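Local coordinates for transcriptional protein SWT1 (Saccharomyces cerevisiae, PDB 4PQZ) that takes part in nuclear transcription, probably as an activator, interacts with the TREX complex and RNA polymerase II, and has RNA endonuclease activity, at residues F52-T57 with N84-F89; T127-W132 with K153-W158. All blocks are in the same frame, centred on the assembly; numbering follows the deposited sequence.

Two ways of bringing helices together can be compared in this HEPN-like domain. Contact 1 joins helix 35-62 to the short helix 79-88, and contact 2 sets helix 122-139 beside helix 145-163; both are buried, on opposite sides of the chain's centre, with their centres about 19 Å apart. Helix 35-62 is common ground, since it supplies one segment of contact 1 and packs against side chains of contact 2, while W108 touches I86 of the first and W132 of the second. The chemistry differs: contact 1 is purely aliphatic where its segments meet, whereas contact 2 places a carboxylate, held from its own helix, against a tryptophan.

Contact 1. Residues F52-T57 with N84-F89; sequences FAIDHT and NYIYLF
I54 and Y85 mark the closest approach of the two helical backbones, with the I54 CA and Y85 CA atoms 7.7 Å apart, a separation that is bridged by side chains alone. I54 is the central residue of the contact. Its CB faces helix 79-88, and its two branches divide the work: the methyl CG2 meets Y85, while the ethyl arm runs on to I86. With CG1 turned anti to the carbonyl carbon (chi1 -71°) and the arm extended beyond it, I54 CD1 is carried to 3.8 Å from I86 CG1. I54 CD1 also lies 4.2 Å from I86 CD1, so it rests alongside the last two carbons of that residue's ethyl branch. The two isoleucines cross at about a right angle.

Y85 joins in by its base. CB of Y85 stands 4.1 Å from CG2 of I54, but the ring leads away from the neighbouring helix. Its polar end is satisfied elsewhere, by a hydrogen bond between Y85 OH and D70 O, and its ring makes an edge-to-face pair with Y71. Because Y71 OH is also hydrogen-bonded to D55 OD1, this second tyrosine bridges the two helices. I86 in turn touches W108, which extends the hydrophobic layer beyond the pair of helices.

At the end of helix 79-88, F89 leaves the helical conformation, although F89 N still donates to Y85 O at 3.0 Å, and it takes the N-cap position of helix 90-97. The contact as a whole is aliphatic helix-helix packing, which lays the short helix 79-88 on the long helix 35-62 within the all-helical, HEPN-like domain at the C-terminal region of Swt1.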
ATOM      1  N   PHE A  52      -0.354   1.619  -7.692  1.00 49.57           N
ATOM      2  CA  PHE A  52      -0.873   0.701  -8.709  1.00 42.44           C
ATOM      3  C   PHE A  52      -2.236   0.151  -8.315  1.00 47.45           C
ATOM      4  O   PHE A  52      -3.169   0.170  -9.126  1.00 51.47           O
ATOM      5  CB  PHE A  52       0.096  -0.474  -8.960  1.00 55.14           C
ATOM      6  CG  PHE A  52      -0.512  -1.600  -9.782  1.00 51.25           C
ATOM      7  CD1 PHE A  52      -0.617  -1.495 -11.170  1.00 53.64           C
ATOM      8  CD2 PHE A  52      -0.988  -2.753  -9.167  1.00 53.47           C
ATOM      9  CE1 PHE A  52      -1.182  -2.527 -11.934  1.00 64.97           C
ATOM     10  CE2 PHE A  52      -1.550  -3.791  -9.918  1.00 59.11           C
ATOM     11  CZ  PHE A  52      -1.650  -3.674 -11.302  1.00 64.89           C
ATOM     12  N   ALA A  53      -2.332  -0.333  -7.071  1.00 48.23           N
ATOM     13  CA  ALA A  53      -3.544  -0.983  -6.575  1.00 47.62           C
ATOM     14  C   ALA A  53      -4.732  -0.022  -6.494  1.00 52.86           C
ATOM     15  O   ALA A  53      -5.859  -0.373  -6.852  1.00 51.12           O
ATOM     16  CB  ALA A  53      -3.295  -1.632  -5.228  1.00 34.74           C
ATOM     17  N   ILE A  54      -4.469   1.194  -6.034  1.00 54.33           N
ATOM     18  CA  ILE A  54      -5.513   2.197  -5.957  1.00 52.51           C
ATOM     19  C   ILE A  54      -5.937   2.680  -7.347  1.00 48.51           C
ATOM     20  O   ILE A  54      -7.134   2.745  -7.642  1.00 44.02           O
ATOM     21  CB  ILE A  54      -5.102   3.362  -5.044  1.00 50.41           C
ATOM     22  CG1 ILE A  54      -5.091   2.871  -3.589  1.00 43.81           C
ATOM     23  CG2 ILE A  54      -6.041   4.530  -5.219  1.00 42.68           C
ATOM     24  CD1 ILE A  54      -4.810   3.934  -2.608  1.00 42.97           C
ATOM     25  N   ASP A  55      -4.959   2.981  -8.201  1.00 57.83           N
ATOM     26  CA  ASP A  55      -5.196   3.339  -9.610  1.00 56.75           C
ATOM     27  C   ASP A  55      -6.076   2.325 -10.330  1.00 51.49           C
ATOM     28  O   ASP A  55      -7.057   2.681 -10.970  1.00 60.20           O
ATOM     29  CB  ASP A  55      -3.859   3.472 -10.367  1.00 52.99           C
ATOM     30  CG  ASP A  55      -4.031   3.987 -11.819  1.00 66.85           C
ATOM     31  OD1 ASP A  55      -4.086   5.217 -12.035  1.00 68.97           O
ATOM     32  OD2 ASP A  55      -4.092   3.162 -12.750  1.00 62.26           O
ATOM     33  N   HIS A  56      -5.716   1.055 -10.206  1.00 54.57           N
ATOM     34  CA  HIS A  56      -6.355  -0.026 -10.953  1.00 60.72           C
ATOM     35  C   HIS A  56      -7.806  -0.246 -10.522  1.00 44.77           C
ATOM     36  O   HIS A  56      -8.698  -0.489 -11.341  1.00 51.41           O
ATOM     37  CB  HIS A  56      -5.541  -1.331 -10.793  1.00 46.47           C
ATOM     38  CG  HIS A  56      -5.740  -2.298 -11.912  1.00 53.42           C
ATOM     39  ND1 HIS A  56      -6.598  -3.380 -11.828  1.00 66.97           N
ATOM     40  CD2 HIS A  56      -5.203  -2.346 -13.154  1.00 65.07           C
ATOM     41  CE1 HIS A  56      -6.573  -4.049 -12.961  1.00 77.81           C
ATOM     42  NE2 HIS A  56      -5.732  -3.443 -13.789  1.00 75.67           N
ATOM     43  N   THR A  57      -8.020  -0.172  -9.221  1.00 42.82           N
ATOM     44  CA  THR A  57      -9.338  -0.371  -8.646  1.00 47.04           C
ATOM     45  C   THR A  57     -10.277   0.814  -8.999  1.00 53.33           C
ATOM     46  O   THR A  57     -11.435   0.610  -9.367  1.00 44.42           O
ATOM     47  CB  THR A  57      -9.206  -0.617  -7.123  1.00 36.60           C
ATOM     48  OG1 THR A  57      -8.899  -1.998  -6.872  1.00 44.05           O
ATOM     49  CG2 THR A  57     -10.479  -0.199  -6.349  1.00 38.43           C
ATOM     50  N   ASN A  84      -5.995   8.758   1.886  1.00 35.75           N
ATOM     51  CA  ASN A  84      -7.147   9.644   1.650  1.00 46.63           C
ATOM     52  C   ASN A  84      -8.102   9.082   0.573  1.00 51.61           C
ATOM     53  O   ASN A  84      -9.324   9.072   0.752  1.00 41.05           O
ATOM     54  CB  ASN A  84      -6.677  11.073   1.309  1.00 50.28           C
ATOM     55  CG  ASN A  84      -7.827  11.984   0.882  1.00 69.33           C
ATOM     56  OD1 ASN A  84      -8.868  12.039   1.549  1.00 78.48           O
ATOM     57  ND2 ASN A  84      -7.653  12.689  -0.247  1.00 66.65           N
ATOM     58  N   TYR A  85      -7.548   8.575  -0.527  1.00 48.22           N
ATOM     59  CA  TYR A  85      -8.364   7.854  -1.518  1.00 49.35           C
ATOM     60  C   TYR A  85      -9.112   6.619  -0.988  1.00 50.08           C
ATOM     61  O   TYR A  85     -10.277   6.403  -1.337  1.00 50.44           O
ATOM     62  CB  TYR A  85      -7.542   7.492  -2.755  1.00 43.99           C
ATOM     63  CG  TYR A  85      -7.430   8.640  -3.723  1.00 47.46           C
ATOM     64  CD1 TYR A  85      -8.554   9.393  -4.082  1.00 51.45           C
ATOM     65  CD2 TYR A  85      -6.201   9.005  -4.243  1.00 47.75           C
ATOM     66  CE1 TYR A  85      -8.443  10.458  -4.946  1.00 43.45           C
ATOM     67  CE2 TYR A  85      -6.084  10.060  -5.109  1.00 48.60           C
ATOM     68  CZ  TYR A  85      -7.202  10.782  -5.461  1.00 51.47           C
ATOM     69  OH  TYR A  85      -7.051  11.820  -6.328  1.00 57.11           O
ATOM     70  N   ILE A  86      -8.452   5.819  -0.150  1.00 48.77           N
ATOM     71  CA  ILE A  86      -9.114   4.663   0.455  1.00 40.02           C
ATOM     72  C   ILE A  86     -10.233   5.126   1.364  1.00 40.77           C
ATOM     73  O   ILE A  86     -11.335   4.567   1.334  1.00 42.84           O
ATOM     74  CB  ILE A  86      -8.135   3.769   1.255  1.00 39.83           C
ATOM     75  CG1 ILE A  86      -7.130   3.110   0.310  1.00 39.55           C
ATOM     76  CG2 ILE A  86      -8.893   2.711   2.037  1.00 33.10           C
ATOM     77  CD1 ILE A  86      -6.030   2.358   1.039  1.00 39.43           C
ATOM     78  N   TYR A  87      -9.935   6.146   2.172  1.00 38.23           N
ATOM     79  CA  TYR A  87     -10.944   6.872   2.976  1.00 47.72           C
ATOM     80  C   TYR A  87     -12.149   7.439   2.181  1.00 37.57           C
ATOM     81  O   TYR A  87     -13.310   7.181   2.514  1.00 47.25           O
ATOM     82  CB  TYR A  87     -10.279   8.027   3.736  1.00 45.83           C
ATOM     83  CG  TYR A  87     -11.162   8.622   4.800  1.00 52.55           C
ATOM     84  CD1 TYR A  87     -11.221   8.059   6.080  1.00 46.34           C
ATOM     85  CD2 TYR A  87     -11.959   9.744   4.533  1.00 53.42           C
ATOM     86  CE1 TYR A  87     -12.044   8.604   7.068  1.00 55.36           C
ATOM     87  CE2 TYR A  87     -12.787  10.296   5.517  1.00 52.94           C
ATOM     88  CZ  TYR A  87     -12.823   9.722   6.780  1.00 64.50           C
ATOM     89  OH  TYR A  87     -13.637  10.261   7.753  1.00 83.88           O
ATOM     90  N   LEU A  88     -11.875   8.216   1.140  1.00 38.73           N
ATOM     91  CA  LEU A  88     -12.957   8.885   0.378  1.00 45.66           C
ATOM     92  C   LEU A  88     -13.848   7.908  -0.364  1.00 51.47           C
ATOM     93  O   LEU A  88     -15.038   8.151  -0.525  1.00 49.26           O
ATOM     94  CB  LEU A  88     -12.393   9.871  -0.644  1.00 41.63           C
ATOM     95  CG  LEU A  88     -11.848  11.182  -0.098  1.00 65.34           C
ATOM     96  CD1 LEU A  88     -11.301  11.997  -1.259  1.00 80.32           C
ATOM     97  CD2 LEU A  88     -12.946  11.938   0.646  1.00 56.12           C
ATOM     98  N   PHE A  89     -13.254   6.804  -0.816  1.00 51.72           N
ATOM     99  CA  PHE A  89     -13.961   5.829  -1.635  1.00 46.35           C
ATOM    100  C   PHE A  89     -14.273   4.551  -0.874  1.00 39.93           C
ATOM    101  O   PHE A  89     -14.523   3.510  -1.483  1.00 49.46           O
ATOM    102  CB  PHE A  89     -13.179   5.540  -2.928  1.00 43.56           C
ATOM    103  CG  PHE A  89     -13.183   6.698  -3.893  1.00 35.61           C
ATOM    104  CD1 PHE A  89     -14.261   6.903  -4.751  1.00 40.03           C
ATOM    105  CD2 PHE A  89     -12.126   7.594  -3.925  1.00 35.26           C
ATOM    106  CE1 PHE A  89     -14.284   7.981  -5.631  1.00 47.47           C
ATOM    107  CE2 PHE A  89     -12.149   8.689  -4.809  1.00 41.19           C
ATOM    108  CZ  PHE A  89     -13.230   8.873  -5.656  1.00 52.50           C
TER

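Contact 2. Residues T127-W132 with K153-W158; sequences TFEQFW and KQIHEW
E129 and W158 meet where two helices of the HEPN-like all-helical fold, 122-139 and 145-163, lie side by side, and the contact turns on how a carboxylate is set against an indole. The planes of the two groups are 69° apart. With CG anti to the backbone N (chi1 -169°), the glutamate carries E129 CG to 4.1 Å from W158 CB. The bend at chi2 (-81°) then turns the carboxylate so that OE1 faces the edge of the ring, near its plane, with OE1 of E129 4.1 Å from CE3 of W158. At this long distance the edge-on approach can be at most weakly favourable. I155 adds a lesser contact, its CG2 lying 4.3 Å from OE1 of E129.

The indole is fixed from another direction, by a hydrogen bond between W158 NE1 and Q45 OE1 on helix 35-62. One turn back in its own helix, Q154 O lies over the rim of one face of the W158 ring. Helix 35-62 also receives W132 and F128, whose side chains touch V46, so the pair of helices packs against a common partner. The W132 indole has CD1 over the F128 face and F131 CD2 over its own.

OE1 of E129 lies close to OE1 of E133, an approach of like charges that may raise the proton affinity of one of the acids. The other oxygen is held by its sequence neighbour: Q130 NE2 donates to E129 OE2 at 2.9 Å in a nearly straight hydrogen bond (N-H...O 166°), reaching the syn lone pair of the oxygen, which itself lies in the amide plane of Q130.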
ATOM      1  N   THR A 127       7.537  -2.844  11.062  1.00 53.57           N
ATOM      2  CA  THR A 127       6.178  -2.346  11.297  1.00 52.96           C
ATOM      3  C   THR A 127       5.551  -1.836   9.998  1.00 48.99           C
ATOM      4  O   THR A 127       4.395  -2.129   9.704  1.00 35.83           O
ATOM      5  CB  THR A 127       6.159  -1.234  12.375  1.00 48.52           C
ATOM      6  OG1 THR A 127       6.505  -1.805  13.643  1.00 49.35           O
ATOM      7  CG2 THR A 127       4.775  -0.594  12.483  1.00 46.44           C
ATOM      8  N   PHE A 128       6.346  -1.104   9.222  1.00 52.65           N
ATOM      9  CA  PHE A 128       5.924  -0.566   7.940  1.00 45.28           C
ATOM     10  C   PHE A 128       5.580  -1.689   6.975  1.00 47.98           C
ATOM     11  O   PHE A 128       4.455  -1.765   6.471  1.00 53.69           O
ATOM     12  CB  PHE A 128       7.027   0.330   7.344  1.00 39.30           C
ATOM     13  CG  PHE A 128       6.656   0.956   6.024  1.00 51.00           C
ATOM     14  CD1 PHE A 128       5.909   2.126   5.982  1.00 47.28           C
ATOM     15  CD2 PHE A 128       7.045   0.365   4.819  1.00 47.43           C
ATOM     16  CE1 PHE A 128       5.554   2.708   4.754  1.00 46.25           C
ATOM     17  CE2 PHE A 128       6.694   0.931   3.601  1.00 53.58           C
ATOM     18  CZ  PHE A 128       5.952   2.108   3.570  1.00 61.97           C
ATOM     19  N   GLU A 129       6.561  -2.551   6.719  1.00 52.61           N
ATOM     20  CA  GLU A 129       6.403  -3.652   5.780  1.00 54.26           C
ATOM     21  C   GLU A 129       5.286  -4.610   6.176  1.00 57.77           C
ATOM     22  O   GLU A 129       4.505  -5.009   5.316  1.00 47.22           O
ATOM     23  CB  GLU A 129       7.723  -4.404   5.581  1.00 57.13           C
ATOM     24  CG  GLU A 129       7.717  -5.409   4.427  1.00 60.46           C
ATOM     25  CD  GLU A 129       7.066  -6.749   4.786  1.00 60.54           C
ATOM     26  OE1 GLU A 129       6.580  -7.439   3.863  1.00 57.85           O
ATOM     27  OE2 GLU A 129       7.041  -7.113   5.986  1.00 53.99           O
ATOM     28  N   GLN A 130       5.200  -4.983   7.456  1.00 57.69           N
ATOM     29  CA  GLN A 130       4.127  -5.890   7.891  1.00 50.82           C
ATOM     30  C   GLN A 130       2.725  -5.314   7.687  1.00 46.59           C
ATOM     31  O   GLN A 130       1.800  -6.039   7.334  1.00 41.45           O
ATOM     32  CB  GLN A 130       4.290  -6.351   9.351  1.00 34.23           C
ATOM     33  CG  GLN A 130       5.457  -7.359   9.580  1.00 51.05           C
ATOM     34  CD  GLN A 130       5.212  -8.749   8.989  1.00 60.28           C
ATOM     35  OE1 GLN A 130       4.594  -9.605   9.629  1.00 66.77           O
ATOM     36  NE2 GLN A 130       5.726  -8.991   7.776  1.00 52.29           N
ATOM     37  N   PHE A 131       2.553  -4.019   7.921  1.00 42.63           N
ATOM     38  CA  PHE A 131       1.213  -3.436   7.819  1.00 43.88           C
ATOM     39  C   PHE A 131       0.776  -3.469   6.361  1.00 47.02           C
ATOM     40  O   PHE A 131      -0.329  -3.927   6.026  1.00 38.41           O
ATOM     41  CB  PHE A 131       1.192  -2.002   8.358  1.00 41.83           C
ATOM     42  CG  PHE A 131      -0.091  -1.265   8.082  1.00 48.44           C
ATOM     43  CD1 PHE A 131      -1.195  -1.430   8.910  1.00 43.67           C
ATOM     44  CD2 PHE A 131      -0.191  -0.398   7.001  1.00 45.82           C
ATOM     45  CE1 PHE A 131      -2.373  -0.757   8.657  1.00 40.74           C
ATOM     46  CE2 PHE A 131      -1.365   0.287   6.743  1.00 37.15           C
ATOM     47  CZ  PHE A 131      -2.454   0.103   7.567  1.00 40.34           C
ATOM     48  N   TRP A 132       1.681  -3.013   5.500  1.00 35.58           N
ATOM     49  CA  TRP A 132       1.386  -2.848   4.080  1.00 50.31           C
ATOM     50  C   TRP A 132       1.300  -4.156   3.298  1.00 46.32           C
ATOM     51  O   TRP A 132       0.608  -4.223   2.292  1.00 44.54           O
ATOM     52  CB  TRP A 132       2.389  -1.886   3.443  1.00 52.84           C
ATOM     53  CG  TRP A 132       2.074  -0.481   3.823  1.00 50.95           C
ATOM     54  CD1 TRP A 132       2.817   0.354   4.617  1.00 59.18           C
ATOM     55  CD2 TRP A 132       0.893   0.242   3.474  1.00 52.00           C
ATOM     56  NE1 TRP A 132       2.174   1.567   4.760  1.00 53.88           N
ATOM     57  CE2 TRP A 132       0.994   1.520   4.066  1.00 61.33           C
ATOM     58  CE3 TRP A 132      -0.237  -0.067   2.710  1.00 46.56           C
ATOM     59  CZ2 TRP A 132       0.005   2.489   3.907  1.00 45.36           C
ATOM     60  CZ3 TRP A 132      -1.215   0.900   2.556  1.00 44.08           C
ATOM     61  CH2 TRP A 132      -1.089   2.163   3.155  1.00 44.73           C
ATOM     62  N   LYS A 153       5.636 -12.450  -4.955  1.00 52.25           N
ATOM     63  CA  LYS A 153       7.033 -12.364  -5.340  1.00 56.51           C
ATOM     64  C   LYS A 153       7.697 -11.102  -4.790  1.00 55.90           C
ATOM     65  O   LYS A 153       8.840 -11.131  -4.342  1.00 72.20           O
ATOM     66  CB  LYS A 153       7.161 -12.416  -6.865  1.00 60.54           C
ATOM     67  CG  LYS A 153       8.548 -12.107  -7.384  1.00 73.69           C
ATOM     68  CD  LYS A 153       8.541 -11.877  -8.887  1.00 75.57           C
ATOM     69  CE  LYS A 153       9.737 -11.029  -9.320  1.00 92.06           C
ATOM     70  NZ  LYS A 153      11.054 -11.585  -8.881  1.00 98.13           N
ATOM     71  N   GLN A 154       6.974  -9.993  -4.817  1.00 60.87           N
ATOM     72  CA  GLN A 154       7.526  -8.722  -4.368  1.00 66.82           C
ATOM     73  C   GLN A 154       7.643  -8.663  -2.838  1.00 59.40           C
ATOM     74  O   GLN A 154       8.616  -8.131  -2.296  1.00 59.35           O
ATOM     75  CB  GLN A 154       6.673  -7.573  -4.895  1.00 70.50           C
ATOM     76  CG  GLN A 154       7.466  -6.405  -5.444  1.00 86.15           C
ATOM     77  CD  GLN A 154       6.567  -5.360  -6.066  1.00105.04           C
ATOM     78  OE1 GLN A 154       5.451  -5.662  -6.494  1.00105.31           O
ATOM     79  NE2 GLN A 154       7.043  -4.119  -6.110  1.00114.29           N
ATOM     80  N   ILE A 155       6.643  -9.231  -2.163  1.00 57.38           N
ATOM     81  CA  ILE A 155       6.596  -9.373  -0.704  1.00 55.07           C
ATOM     82  C   ILE A 155       7.749 -10.244  -0.183  1.00 57.74           C
ATOM     83  O   ILE A 155       8.357  -9.935   0.844  1.00 71.44           O
ATOM     84  CB  ILE A 155       5.218  -9.971  -0.249  1.00 50.27           C
ATOM     85  CG1 ILE A 155       4.085  -8.942  -0.412  1.00 49.31           C
ATOM     86  CG2 ILE A 155       5.280 -10.507   1.176  1.00 45.79           C
ATOM     87  CD1 ILE A 155       2.684  -9.457  -0.001  1.00 36.46           C
ATOM     88  N   HIS A 156       8.049 -11.321  -0.901  1.00 59.92           N
ATOM     89  CA  HIS A 156       9.141 -12.226  -0.531  1.00 60.40           C
ATOM     90  C   HIS A 156      10.475 -11.483  -0.567  1.00 61.95           C
ATOM     91  O   HIS A 156      11.250 -11.535   0.390  1.00 53.02           O
ATOM     92  CB  HIS A 156       9.184 -13.457  -1.450  1.00 56.44           C
ATOM     93  CG  HIS A 156      10.349 -14.369  -1.188  1.00 81.69           C
ATOM     94  ND1 HIS A 156      10.299 -15.414  -0.284  1.00 80.43           N
ATOM     95  CD2 HIS A 156      11.603 -14.390  -1.710  1.00 78.05           C
ATOM     96  CE1 HIS A 156      11.461 -16.035  -0.265  1.00 81.22           C
ATOM     97  NE2 HIS A 156      12.274 -15.432  -1.118  1.00 81.41           N
ATOM     98  N   GLU A 157      10.724 -10.768  -1.662  1.00 55.85           N
ATOM     99  CA  GLU A 157      11.919  -9.933  -1.767  1.00 60.51           C
ATOM    100  C   GLU A 157      12.025  -8.883  -0.650  1.00 76.22           C
ATOM    101  O   GLU A 157      13.121  -8.595  -0.166  1.00 82.10           O
ATOM    102  CB  GLU A 157      11.979  -9.246  -3.132  1.00 60.37           C
ATOM    103  CG  GLU A 157      11.893 -10.182  -4.312  1.00 79.90           C
ATOM    104  CD  GLU A 157      12.109  -9.456  -5.621  1.00101.41           C
ATOM    105  OE1 GLU A 157      12.969  -8.549  -5.652  1.00112.59           O
ATOM    106  OE2 GLU A 157      11.415  -9.779  -6.610  1.00107.20           O
ATOM    107  N   TRP A 158      10.894  -8.311  -0.242  1.00 74.74           N
ATOM    108  CA  TRP A 158      10.902  -7.334   0.841  1.00 65.12           C
ATOM    109  C   TRP A 158      11.329  -7.964   2.153  1.00 69.56           C
ATOM    110  O   TRP A 158      12.213  -7.438   2.833  1.00 75.21           O
ATOM    111  CB  TRP A 158       9.530  -6.695   1.030  1.00 57.61           C
ATOM    112  CG  TRP A 158       9.089  -5.841  -0.116  1.00 59.67           C
ATOM    113  CD1 TRP A 158       9.880  -5.272  -1.081  1.00 58.98           C
ATOM    114  CD2 TRP A 158       7.744  -5.468  -0.425  1.00 55.46           C
ATOM    115  NE1 TRP A 158       9.101  -4.564  -1.970  1.00 56.05           N
ATOM    116  CE2 TRP A 158       7.788  -4.668  -1.588  1.00 58.50           C
ATOM    117  CE3 TRP A 158       6.503  -5.731   0.168  1.00 52.33           C
ATOM    118  CZ2 TRP A 158       6.638  -4.130  -2.167  1.00 62.19           C
ATOM    119  CZ3 TRP A 158       5.363  -5.192  -0.404  1.00 51.31           C
ATOM    120  CH2 TRP A 158       5.438  -4.404  -1.560  1.00 57.80           C
TER